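Local atomic coordinates of lysyl-trna-dependent l-ysyl-phosphatidylgycerol synthase (Bacillus licheniformis, PDB entry 4V36), a protein that catalyses the transfer of lysine from lysyl-tRNA to the membrane lipid phosphatidylglycerol, a modification associated with bacterial resistance. Residues Phe157-Glu160 with Phe161-Glu164; Glu171-Arg175 with Lys176-Gly180; Ser291-Leu295 with Arg296-Glu300; Val326-Ile330 with Gly331-Lys335. All blocks are in the same frame, centred on the assembly; numbering follows the deposited sequence.

Contact 1. Residues Phe157-Glu160 with Phe161-Glu164; sequences FSRE and FLNE
Phe-161 lays its ring beside that of Phe-157, both side chains pointing the same way, and its CE2 comes to 3.6 Å from CD1 of Phe-157. The planes are 24° from parallel, but the ring centroids of Phe-157 and Phe-161 stand 5.4 Å apart, so the rings are slid past each other and barely overlap. Phe-161 reaches this place because CG is anti to the backbone nitrogen (chi1 -176°). CD2 of Leu-162 adds a 4.0 Å contact to CB of Phe-157. Phe-157 rests on Ile-196 and Phe-161 on Val-198, both of strand 196-200. The stretch is the start of helix 159-173, with Ser-158 at the N-cap: its OG accepts a weak 3.3 Å bond from Phe-161 N, while Ser-158 O takes Leu-162 N at 3.0 Å. Arg-159 bends back so that CD touches Asn-163 OD1 at 3.4 Å, and Leu-162 CD1 lies over the rim of one guanidinium face. A water donates to Asn-163 OD1 and accepts only weakly from Arg-159 NH1, whose stronger partner is the carboxylate of Glu-188. Glu-160 runs extended alongside Glu-164; their OE2 atoms are 4.1 Å apart, probably with some mutual repulsion.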
loop_
_atom_site.group_PDB
_atom_site.type_symbol
_atom_site.label_atom_id
_atom_site.label_comp_id
_atom_site.label_asym_id
_atom_site.label_seq_id
_atom_site.Cartn_x
_atom_site.Cartn_y
_atom_site.Cartn_z
ATOM N N PHE A 157 20.470 1.133 8.785
ATOM C CA PHE A 157 20.877 -0.228 8.466
ATOM C C PHE A 157 22.206 -0.237 7.720
ATOM O O PHE A 157 22.452 0.608 6.858
ATOM C CB PHE A 157 19.800 -0.930 7.636
ATOM C CG PHE A 157 18.431 -0.876 8.250
ATOM C CD1 PHE A 157 18.131 -1.630 9.371
ATOM C CD2 PHE A 157 17.442 -0.074 7.703
ATOM C CE1 PHE A 157 16.870 -1.584 9.939
ATOM C CE2 PHE A 157 16.180 -0.024 8.265
ATOM C CZ PHE A 157 15.893 -0.780 9.384
ATOM N N SER A 158 23.062 -1.198 8.055
ATOM C CA SER A 158 24.371 -1.316 7.423
ATOM C C SER A 158 24.262 -1.963 6.048
ATOM O O SER A 158 23.229 -2.537 5.705
ATOM C CB SER A 158 25.322 -2.126 8.303
ATOM O OG SER A 158 24.875 -3.464 8.427
ATOM N N ARG A 159 25.334 -1.868 5.269
ATOM C CA ARG A 159 25.373 -2.468 3.941
ATOM C C ARG A 159 25.292 -3.987 4.033
ATOM O O ARG A 159 24.659 -4.633 3.198
ATOM C CB ARG A 159 26.643 -2.047 3.196
ATOM C CG ARG A 159 26.829 -2.714 1.841
ATOM C CD ARG A 159 25.621 -2.503 0.945
ATOM N NE ARG A 159 25.347 -1.087 0.723
ATOM C CZ ARG A 159 24.289 -0.629 0.063
ATOM N NH1 ARG A 159 23.402 -1.476 -0.439
ATOM N NH2 ARG A 159 24.118 0.677 -0.093
ATOM N N GLU A 160 25.931 -4.553 5.053
ATOM C CA GLU A 160 25.907 -5.996 5.260
ATOM C C GLU A 160 24.482 -6.485 5.485
ATOM O O GLU A 160 24.091 -7.542 4.988
ATOM C CB GLU A 160 26.793 -6.390 6.443
ATOM C CG GLU A 160 26.797 -7.882 6.743
ATOM C CD GLU A 160 27.748 -8.254 7.865
ATOM O OE1 GLU A 160 28.511 -7.373 8.316
ATOM O OE2 GLU A 160 27.731 -9.427 8.294
ATOM N N PHE A 161 23.708 -5.704 6.231
ATOM C CA PHE A 161 22.317 -6.038 6.506
ATOM C C PHE A 161 21.465 -5.906 5.246
ATOM O O PHE A 161 20.640 -6.770 4.952
ATOM C CB PHE A 161 21.762 -5.145 7.618
ATOM C CG PHE A 161 20.363 -5.495 8.033
ATOM C CD1 PHE A 161 20.107 -6.666 8.727
ATOM C CD2 PHE A 161 19.306 -4.649 7.742
ATOM C CE1 PHE A 161 18.820 -6.991 9.114
ATOM C CE2 PHE A 161 18.018 -4.968 8.128
ATOM C CZ PHE A 161 17.774 -6.140 8.814
ATOM N N LEU A 162 21.677 -4.823 4.504
ATOM C CA LEU A 162 20.936 -4.581 3.271
ATOM C C LEU A 162 21.267 -5.623 2.205
ATOM O O LEU A 162 20.393 -6.038 1.443
ATOM C CB LEU A 162 21.223 -3.175 2.743
ATOM C CG LEU A 162 20.747 -2.024 3.633
ATOM C CD1 LEU A 162 21.112 -0.680 3.021
ATOM C CD2 LEU A 162 19.249 -2.116 3.873
ATOM N N ASN A 163 22.528 -6.042 2.156
ATOM C CA ASN A 163 22.946 -7.089 1.230
ATOM C C ASN A 163 22.200 -8.393 1.481
ATOM O O ASN A 163 21.806 -9.082 0.540
ATOM C CB ASN A 163 24.453 -7.331 1.329
ATOM C CG ASN A 163 25.262 -6.263 0.623
ATOM O OD1 ASN A 163 24.751 -5.551 -0.240
ATOM N ND2 ASN A 163 26.536 -6.153 0.981
ATOM N N GLU A 164 22.009 -8.725 2.754
ATOM C CA GLU A 164 21.291 -9.937 3.130
ATOM C C GLU A 164 19.813 -9.834 2.768
ATOM O O GLU A 164 19.175 -10.833 2.435
ATOM C CB GLU A 164 21.453 -10.214 4.626
ATOM C CG GLU A 164 22.882 -10.526 5.041
ATOM C CD GLU A 164 23.048 -10.637 6.544
ATOM O OE1 GLU A 164 22.049 -10.456 7.270
ATOM O OE2 GLU A 164 24.180 -10.903 7.000
HETATM O O HOH W 1 22.921 -4.326 -1.898
#

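Contact 2. Residues Glu171-Arg175 with Lys176-Gly180; sequences EWLGR and KKEKG. With LYN (2,6-diamino-hexanoic acid amide), chain C.
Leu-173 and Glu-178 make the tightly packed part of the contact, their side chains crossing at about a right angle. CD1 of Leu-173 meets OE2 of Glu-178 at 3.7 Å, and its other methyl, CD2, lies 4.1 Å from OE1 of Glu-178. The carboxylate is not left to this apolar partner: OE1 makes a salt bridge with Arg-227 and OE2 accepts from Phe-186 N, which together probably fix its rotation. Between the two residues the chain folds in a type II' beta turn from Leu-173 to Lys-176, with Gly-174 supplying the positive phi (67°). The turn is closed by Lys-176 N to Leu-173 O at 3.1 Å, and CB of Lys-176 presses on the same oxygen, Leu-173 O, at 3.3 Å. By contrast, Arg-175 and Lys-177 start out away from the other segment and the end of Lys-176 leads off; all three are exposed. The ligand-facing side holds two pocket residues. Trp-172 places CH2 3.4 Å from CB of the bound lysine amide, while Lys-179, bent at chi4, brings NZ within 3.1 Å of the ligand's own NZ. Further out, Trp-172 meets Tyr-228 edge-to-face and Lys-179 makes a cation-pi contact with Tyr-288. Helix 159-173 thus ends against strand 220-228, where Trp-172 and Leu-173 touch Arg-227, and the following loop runs to a backbone bond between Gly-180 and Ile-330 of helix 319-330.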
loop_
_atom_site.group_PDB
_atom_site.type_symbol
_atom_site.label_atom_id
_atom_site.label_comp_id
_atom_site.label_asym_id
_atom_site.label_seq_id
_atom_site.Cartn_x
_atom_site.Cartn_y
_atom_site.Cartn_z
ATOM N N GLU A 171 15.907 -13.227 -4.792
ATOM C CA GLU A 171 15.467 -14.612 -4.897
ATOM C C GLU A 171 13.944 -14.686 -4.958
ATOM O O GLU A 171 13.377 -15.517 -5.668
ATOM C CB GLU A 171 16.001 -15.427 -3.717
ATOM C CG GLU A 171 15.880 -16.931 -3.883
ATOM C CD GLU A 171 16.679 -17.692 -2.842
ATOM O OE1 GLU A 171 17.222 -17.046 -1.921
ATOM O OE2 GLU A 171 16.770 -18.933 -2.945
ATOM N N TRP A 172 13.291 -13.801 -4.214
ATOM C CA TRP A 172 11.836 -13.740 -4.180
ATOM C C TRP A 172 11.269 -13.225 -5.501
ATOM O O TRP A 172 10.251 -13.721 -5.983
ATOM C CB TRP A 172 11.376 -12.849 -3.023
ATOM C CG TRP A 172 9.893 -12.788 -2.843
ATOM C CD1 TRP A 172 9.114 -13.676 -2.161
ATOM C CD2 TRP A 172 9.008 -11.773 -3.336
ATOM N NE1 TRP A 172 7.798 -13.284 -2.206
ATOM C CE2 TRP A 172 7.707 -12.118 -2.920
ATOM C CE3 TRP A 172 9.190 -10.611 -4.093
ATOM C CZ2 TRP A 172 6.593 -11.342 -3.234
ATOM C CZ3 TRP A 172 8.081 -9.842 -4.403
ATOM C CH2 TRP A 172 6.800 -10.212 -3.975
ATOM N N LEU A 173 11.938 -12.232 -6.081
ATOM C CA LEU A 173 11.489 -11.620 -7.328
ATOM C C LEU A 173 11.596 -12.571 -8.514
ATOM O O LEU A 173 10.722 -12.598 -9.381
ATOM C CB LEU A 173 12.292 -10.350 -7.617
ATOM C CG LEU A 173 11.973 -9.121 -6.767
ATOM C CD1 LEU A 173 12.953 -8.002 -7.073
ATOM C CD2 LEU A 173 10.543 -8.662 -7.017
ATOM N N GLY A 174 12.674 -13.348 -8.551
ATOM C CA GLY A 174 12.925 -14.235 -9.670
ATOM C C GLY A 174 13.221 -13.436 -10.923
ATOM O O GLY A 174 14.077 -12.553 -10.913
ATOM N N ARG A 175 12.503 -13.732 -12.001
ATOM C CA ARG A 175 12.705 -13.022 -13.259
ATOM C C ARG A 175 11.833 -11.772 -13.334
ATOM O O ARG A 175 11.871 -11.039 -14.321
ATOM C CB ARG A 175 12.410 -13.938 -14.448
ATOM C CG ARG A 175 10.930 -14.178 -14.696
ATOM C CD ARG A 175 10.696 -15.034 -15.934
ATOM N NE ARG A 175 10.977 -16.448 -15.698
ATOM C CZ ARG A 175 12.127 -17.045 -15.993
ATOM N NH1 ARG A 175 13.116 -16.352 -16.542
ATOM N NH2 ARG A 175 12.289 -18.336 -15.741
ATOM N N LYS A 176 11.047 -11.533 -12.289
ATOM C CA LYS A 176 10.162 -10.373 -12.255
ATOM C C LYS A 176 10.906 -9.104 -11.856
ATOM O O LYS A 176 11.848 -9.144 -11.064
ATOM C CB LYS A 176 8.997 -10.614 -11.294
ATOM C CG LYS A 176 8.025 -11.691 -11.746
ATOM C CD LYS A 176 6.824 -11.772 -10.815
ATOM C CE LYS A 176 5.807 -12.786 -11.312
ATOM N NZ LYS A 176 4.608 -12.848 -10.433
ATOM N N LYS A 177 10.479 -7.977 -12.415
ATOM C CA LYS A 177 11.047 -6.686 -12.058
ATOM C C LYS A 177 10.138 -5.963 -11.076
ATOM O O LYS A 177 8.999 -6.373 -10.853
ATOM C CB LYS A 177 11.277 -5.831 -13.304
ATOM C CG LYS A 177 12.367 -6.360 -14.218
ATOM C CD LYS A 177 13.712 -6.405 -13.511
ATOM C CE LYS A 177 14.783 -7.013 -14.401
ATOM N NZ LYS A 177 14.934 -6.260 -15.678
ATOM N N GLU A 178 10.648 -4.884 -10.491
ATOM C CA GLU A 178 9.923 -4.159 -9.456
ATOM C C GLU A 178 8.743 -3.365 -10.005
ATOM O O GLU A 178 8.791 -2.845 -11.119
ATOM C CB GLU A 178 10.871 -3.214 -8.711
ATOM C CG GLU A 178 11.977 -3.911 -7.924
ATOM C CD GLU A 178 11.515 -4.428 -6.572
ATOM O OE1 GLU A 178 10.298 -4.644 -6.388
ATOM O OE2 GLU A 178 12.375 -4.610 -5.685
ATOM N N LYS A 179 7.681 -3.282 -9.209
ATOM C CA LYS A 179 6.553 -2.410 -9.507
ATOM C C LYS A 179 6.683 -1.142 -8.673
ATOM O O LYS A 179 7.495 -1.087 -7.751
ATOM C CB LYS A 179 5.227 -3.118 -9.225
ATOM C CG LYS A 179 4.973 -4.327 -10.113
ATOM C CD LYS A 179 3.681 -5.033 -9.738
ATOM C CE LYS A 179 3.405 -6.207 -10.665
ATOM N NZ LYS A 179 4.515 -7.197 -10.662
ATOM N N GLY A 180 5.890 -0.124 -8.991
ATOM C CA GLY A 180 6.012 1.148 -8.304
ATOM C C GLY A 180 4.713 1.900 -8.094
ATOM O O GLY A 180 3.635 1.304 -8.045
HETATM N N LYN C . 6.553 -7.125 -1.791
HETATM C CA LYN C . 6.514 -6.129 -2.847
HETATM C CB LYN C . 6.261 -6.814 -4.187
HETATM C CG LYN C . 6.135 -5.816 -5.331
HETATM C CD LYN C . 6.607 -6.425 -6.647
HETATM C CE LYN C . 5.766 -7.633 -7.043
HETATM N NZ LYN C . 6.289 -8.212 -8.310
HETATM C C LYN C . 5.430 -5.127 -2.566
HETATM O O LYN C . 4.346 -5.515 -2.159
HETATM N NT LYN C . 5.684 -3.833 -2.757
#

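Contact 3. Residues Ser291-Leu295 with Arg296-Glu300; sequences SFSGL and RSFKE
Ser-293 sets its CB against the ring of Phe-298, 3.7 Å from CG, and its OG lies 3.7 Å from CB of Phe-298. With OG anti to the backbone nitrogen (chi1 -176°), the serine also turns its oxygen onto Leu-295 N, which donates at 3.3 Å and 161°; this is an ST turn. It leads into the short helix 296-300, where Phe-298 N bonds to Leu-295 O at 3.2 Å. The donor stands above the carbonyl plane, and the angle at the oxygen is only 112°, the bent geometry of a tight turn. Phe-298 continues onto Met-237, Asp-238 and Phe-241 of helix 236-251. On the other flank Lys-299 crosses Phe-292 at about a right angle, its NZ in the ring plane and 3.3 Å from CD2 at the edge. Phe-292 itself touches Ile-223 and Met-226 of strand 220-228. Arg-296, its chain extended, makes a salt bridge with Glu-117 and a cation-pi contact with Trp-306. NZ of Lys-299 lies at the electropositive rim of Phe-292, so this is no cation-pi contact and is probably slightly unfavourable; the hydrogen bond of Lys-299 NZ to Met-258 O is the stronger polar hold on the buried amino group.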
loop_
_atom_site.group_PDB
_atom_site.type_symbol
_atom_site.label_atom_id
_atom_site.label_comp_id
_atom_site.label_asym_id
_atom_site.label_seq_id
_atom_site.Cartn_x
_atom_site.Cartn_y
_atom_site.Cartn_z
ATOM N N SER A 291 -1.547 -6.772 -2.927
ATOM C CA SER A 291 -0.255 -7.215 -2.417
ATOM C C SER A 291 -0.335 -8.570 -1.719
ATOM O O SER A 291 -1.424 -9.054 -1.403
ATOM C CB SER A 291 0.319 -6.169 -1.457
ATOM O OG SER A 291 -0.606 -5.864 -0.428
ATOM N N PHE A 292 0.833 -9.169 -1.491
ATOM C CA PHE A 292 0.964 -10.459 -0.812
ATOM C C PHE A 292 0.228 -11.575 -1.548
ATOM O O PHE A 292 0.852 -12.424 -2.183
ATOM C CB PHE A 292 0.465 -10.357 0.632
ATOM C CG PHE A 292 0.883 -9.093 1.322
ATOM C CD1 PHE A 292 2.224 -8.813 1.529
ATOM C CD2 PHE A 292 -0.063 -8.182 1.760
ATOM C CE1 PHE A 292 2.612 -7.647 2.158
ATOM C CE2 PHE A 292 0.321 -7.016 2.392
ATOM C CZ PHE A 292 1.659 -6.748 2.590
ATOM N N SER A 293 -1.097 -11.571 -1.460
ATOM C CA SER A 293 -1.901 -12.577 -2.141
ATOM C C SER A 293 -3.070 -11.939 -2.882
ATOM O O SER A 293 -3.736 -11.044 -2.360
ATOM C CB SER A 293 -2.416 -13.618 -1.143
ATOM O OG SER A 293 -3.125 -14.651 -1.807
ATOM N N GLY A 294 -3.311 -12.403 -4.103
ATOM C CA GLY A 294 -4.421 -11.913 -4.901
ATOM C C GLY A 294 -5.726 -12.573 -4.502
ATOM O O GLY A 294 -6.779 -12.288 -5.070
ATOM N N LEU A 295 -5.651 -13.463 -3.518
ATOM C CA LEU A 295 -6.828 -14.160 -3.020
ATOM C C LEU A 295 -7.425 -13.441 -1.816
ATOM O O LEU A 295 -6.753 -13.242 -0.803
ATOM C CB LEU A 295 -6.478 -15.603 -2.650
ATOM C CG LEU A 295 -5.941 -16.482 -3.781
ATOM C CD1 LEU A 295 -5.624 -17.879 -3.270
ATOM C CD2 LEU A 295 -6.933 -16.539 -4.933
ATOM N N ARG A 296 -8.689 -13.052 -1.939
ATOM C CA ARG A 296 -9.416 -12.414 -0.849
ATOM C C ARG A 296 -9.522 -13.352 0.349
ATOM O O ARG A 296 -9.498 -12.913 1.498
ATOM C CB ARG A 296 -10.810 -11.989 -1.320
ATOM C CG ARG A 296 -11.695 -11.378 -0.245
ATOM C CD ARG A 296 -13.078 -11.067 -0.804
ATOM N NE ARG A 296 -13.988 -10.549 0.215
ATOM C CZ ARG A 296 -14.176 -9.257 0.461
ATOM N NH1 ARG A 296 -13.518 -8.344 -0.239
ATOM N NH2 ARG A 296 -15.025 -8.878 1.407
ATOM N N SER A 297 -9.623 -14.648 0.066
ATOM C CA SER A 297 -9.763 -15.667 1.101
ATOM C C SER A 297 -8.543 -15.738 2.014
ATOM O O SER A 297 -8.658 -16.106 3.182
ATOM C CB SER A 297 -10.012 -17.036 0.466
ATOM O OG SER A 297 -8.917 -17.428 -0.343
ATOM N N PHE A 298 -7.377 -15.391 1.477
ATOM C CA PHE A 298 -6.146 -15.397 2.256
ATOM C C PHE A 298 -6.232 -14.411 3.415
ATOM O O PHE A 298 -5.824 -14.716 4.535
ATOM C CB PHE A 298 -4.943 -15.064 1.371
ATOM C CG PHE A 298 -3.639 -14.988 2.119
ATOM C CD1 PHE A 298 -2.910 -16.135 2.382
ATOM C CD2 PHE A 298 -3.143 -13.771 2.559
ATOM C CE1 PHE A 298 -1.713 -16.070 3.069
ATOM C CE2 PHE A 298 -1.947 -13.701 3.247
ATOM C CZ PHE A 298 -1.232 -14.852 3.502
ATOM N N LYS A 299 -6.765 -13.227 3.137
ATOM C CA LYS A 299 -6.902 -12.191 4.153
ATOM C C LYS A 299 -8.169 -12.386 4.980
ATOM O O LYS A 299 -8.221 -12.008 6.151
ATOM C CB LYS A 299 -6.914 -10.806 3.504
ATOM C CG LYS A 299 -5.712 -10.519 2.621
ATOM C CD LYS A 299 -5.750 -9.093 2.094
ATOM C CE LYS A 299 -4.576 -8.809 1.175
ATOM N NZ LYS A 299 -3.277 -9.073 1.847
ATOM N N GLU A 300 -9.182 -12.983 4.363
ATOM C CA GLU A 300 -10.492 -13.127 4.989
ATOM C C GLU A 300 -10.453 -14.057 6.200
ATOM O O GLU A 300 -11.227 -13.890 7.142
ATOM C CB GLU A 300 -11.511 -13.635 3.966
ATOM C CG GLU A 300 -12.935 -13.139 4.189
ATOM C CD GLU A 300 -13.645 -13.863 5.316
ATOM O OE1 GLU A 300 -13.317 -15.042 5.569
ATOM O OE2 GLU A 300 -14.530 -13.252 5.952
#

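Contact 4. Residues Val326-Ile330 with Gly331-Lys335; sequences VTRLI and GRRTK
Arg-328 O accepts the backbone nitrogen of Arg-333 at 2.9 Å and 155°, and next to it Arg-332 N reaches Leu-329 O at 3.0 Å. The second bond differs chiefly at the acceptor, its donor standing above the carbonyl plane of Leu-329. Together they define a Schellman motif that ends helix 319-330. Arg-332 is its C-prime residue and has the positive phi (66°) that turns the chain out of the helix. One step earlier Gly-331 N still makes a helical bond to Thr-327 O, at 3.1 Å. Side chains also meet across the turn. Arg-328, bent at chi3 (62°), swings its guanidinium toward the end of the chain, and Arg-328 NH2 donates to Lys-335 O, one oxygen of the C-terminal carboxylate, at 3.3 Å. That oxygen lies in the guanidinium plane. CD of Arg-333 packs 3.7 Å from the same NH2 of Arg-328; the two guanidinium groups are like charges, and the nearby carboxylate probably offsets some of their repulsion. On the other flank CD1 of Leu-329 meets CG2 of Thr-334 at 3.8 Å, methyl to methyl. In the next shell, Thr-327, whose carbonyl accepts Gly-331 N, is itself tied by OG1 to Met-323 O one turn back and to Asn-285 ND2, and Arg-332 makes a cation-pi contact with Phe-185. Around the helix end, Val-326 and Leu-329 pack on Val-62 of strand 60-69, Val-326 and Ile-330 on Tyr-95 of strand 91-97, Leu-329 on Phe-181, and Ile-330 on Ser-182 and Leu-183.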
loop_
_atom_site.group_PDB
_atom_site.type_symbol
_atom_site.label_atom_id
_atom_site.label_comp_id
_atom_site.label_asym_id
_atom_site.label_seq_id
_atom_site.Cartn_x
_atom_site.Cartn_y
_atom_site.Cartn_z
ATOM N N VAL A 326 -3.321 3.221 -15.204
ATOM C CA VAL A 326 -2.890 3.092 -13.817
ATOM C C VAL A 326 -2.119 1.791 -13.611
ATOM O O VAL A 326 -1.101 1.764 -12.920
ATOM C CB VAL A 326 -4.091 3.145 -12.848
ATOM C CG1 VAL A 326 -3.643 2.872 -11.419
ATOM C CG2 VAL A 326 -4.783 4.494 -12.941
ATOM N N THR A 327 -2.608 0.716 -14.221
ATOM C CA THR A 327 -1.947 -0.582 -14.138
ATOM C C THR A 327 -0.528 -0.515 -14.695
ATOM O O THR A 327 0.412 -1.029 -14.086
ATOM C CB THR A 327 -2.739 -1.668 -14.893
ATOM O OG1 THR A 327 -4.036 -1.813 -14.301
ATOM C CG2 THR A 327 -2.013 -3.000 -14.834
ATOM N N ARG A 328 -0.374 0.131 -15.846
ATOM C CA ARG A 328 0.943 0.286 -16.456
ATOM C C ARG A 328 1.824 1.220 -15.633
ATOM O O ARG A 328 3.043 1.061 -15.597
ATOM C CB ARG A 328 0.819 0.805 -17.890
ATOM C CG ARG A 328 0.335 -0.240 -18.878
ATOM C CD ARG A 328 0.190 0.332 -20.281
ATOM N NE ARG A 328 1.456 0.811 -20.827
ATOM C CZ ARG A 328 2.308 0.056 -21.515
ATOM N NH1 ARG A 328 2.035 -1.222 -21.736
ATOM N NH2 ARG A 328 3.436 0.578 -21.977
ATOM N N LEU A 329 1.199 2.194 -14.977
ATOM C CA LEU A 329 1.918 3.115 -14.105
ATOM C C LEU A 329 2.521 2.364 -12.921
ATOM O O LEU A 329 3.651 2.629 -12.510
ATOM C CB LEU A 329 0.992 4.228 -13.614
ATOM C CG LEU A 329 1.582 5.206 -12.598
ATOM C CD1 LEU A 329 2.797 5.916 -13.175
ATOM C CD2 LEU A 329 0.527 6.208 -12.151
ATOM N N ILE A 330 1.756 1.423 -12.380
ATOM C CA ILE A 330 2.241 0.558 -11.313
ATOM C C ILE A 330 3.364 -0.331 -11.849
ATOM O O ILE A 330 4.286 -0.695 -11.119
ATOM C CB ILE A 330 1.099 -0.300 -10.729
ATOM C CG1 ILE A 330 0.003 0.605 -10.160
ATOM C CG2 ILE A 330 1.614 -1.238 -9.650
ATOM C CD1 ILE A 330 -1.218 -0.142 -9.667
ATOM N N GLY A 331 3.295 -0.651 -13.138
ATOM C CA GLY A 331 4.342 -1.407 -13.799
ATOM C C GLY A 331 5.506 -0.535 -14.243
ATOM O O GLY A 331 6.377 -0.983 -14.989
ATOM N N ARG A 332 5.501 0.717 -13.788
ATOM C CA ARG A 332 6.578 1.681 -14.032
ATOM C C ARG A 332 6.718 2.065 -15.505
ATOM O O ARG A 332 7.830 2.236 -16.005
ATOM C CB ARG A 332 7.913 1.137 -13.501
ATOM C CG ARG A 332 7.850 0.680 -12.050
ATOM C CD ARG A 332 8.866 1.409 -11.185
ATOM N NE ARG A 332 10.226 0.923 -11.386
ATOM C CZ ARG A 332 11.309 1.507 -10.883
ATOM N NH1 ARG A 332 11.194 2.608 -10.154
ATOM N NH2 ARG A 332 12.510 0.996 -11.116
ATOM N N ARG A 333 5.588 2.212 -16.189
ATOM C CA ARG A 333 5.578 2.715 -17.561
ATOM C C ARG A 333 4.530 3.812 -17.729
ATOM O O ARG A 333 3.367 3.635 -17.367
ATOM C CB ARG A 333 5.322 1.582 -18.558
ATOM C CG ARG A 333 6.475 0.600 -18.685
ATOM C CD ARG A 333 6.280 -0.337 -19.864
ATOM N NE ARG A 333 7.438 -1.207 -20.064
ATOM C CZ ARG A 333 8.508 -0.876 -20.780
ATOM N NH1 ARG A 333 8.574 0.309 -21.371
ATOM N NH2 ARG A 333 9.514 -1.731 -20.908
ATOM N N THR A 334 4.949 4.947 -18.280
ATOM C CA THR A 334 4.058 6.092 -18.437
ATOM C C THR A 334 3.827 6.432 -19.905
ATOM O O THR A 334 3.089 7.362 -20.225
ATOM C CB THR A 334 4.611 7.338 -17.718
ATOM O OG1 THR A 334 5.877 7.699 -18.286
ATOM C CG2 THR A 334 4.791 7.063 -16.233
ATOM N N LYS A 335 4.459 5.673 -20.794
ATOM C CA LYS A 335 4.347 5.921 -22.227
ATOM C C LYS A 335 4.411 4.620 -23.018
ATOM O O LYS A 335 4.730 3.562 -22.475
ATOM C CB LYS A 335 5.447 6.879 -22.691
ATOM C CG LYS A 335 6.855 6.419 -22.349
ATOM C CD LYS A 335 7.881 7.505 -22.637
ATOM C CE LYS A 335 8.003 7.779 -24.127
ATOM N NZ LYS A 335 8.557 6.607 -24.863
ATOM O OXT LYS A 335 4.139 4.593 -24.218
#

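Overall arrangement
Contacts 1 and 2 sit at the two ends of helix 159-173, their centres 19 Å apart. Contact 2 supplies the pocket residues Trp-172 and Lys-179. Contact 3 borders the pocket too: the side chain of Ser-291 is about 4 Å from the lysine amide, and the nearest atoms of contacts 2 and 3 are about 6 Å apart. Contact 4 touches contact 2 directly, through a probable hydrogen bond of 2.7 Å from Gly-180 N to Ile-330 O; the side chain of Ile-330 is about 8 Å from the ligand. Contact 1 is remote, its centre 30 Å from those of contacts 3 and 4. The bound lysine amide is consistent with a site for the lysyl group.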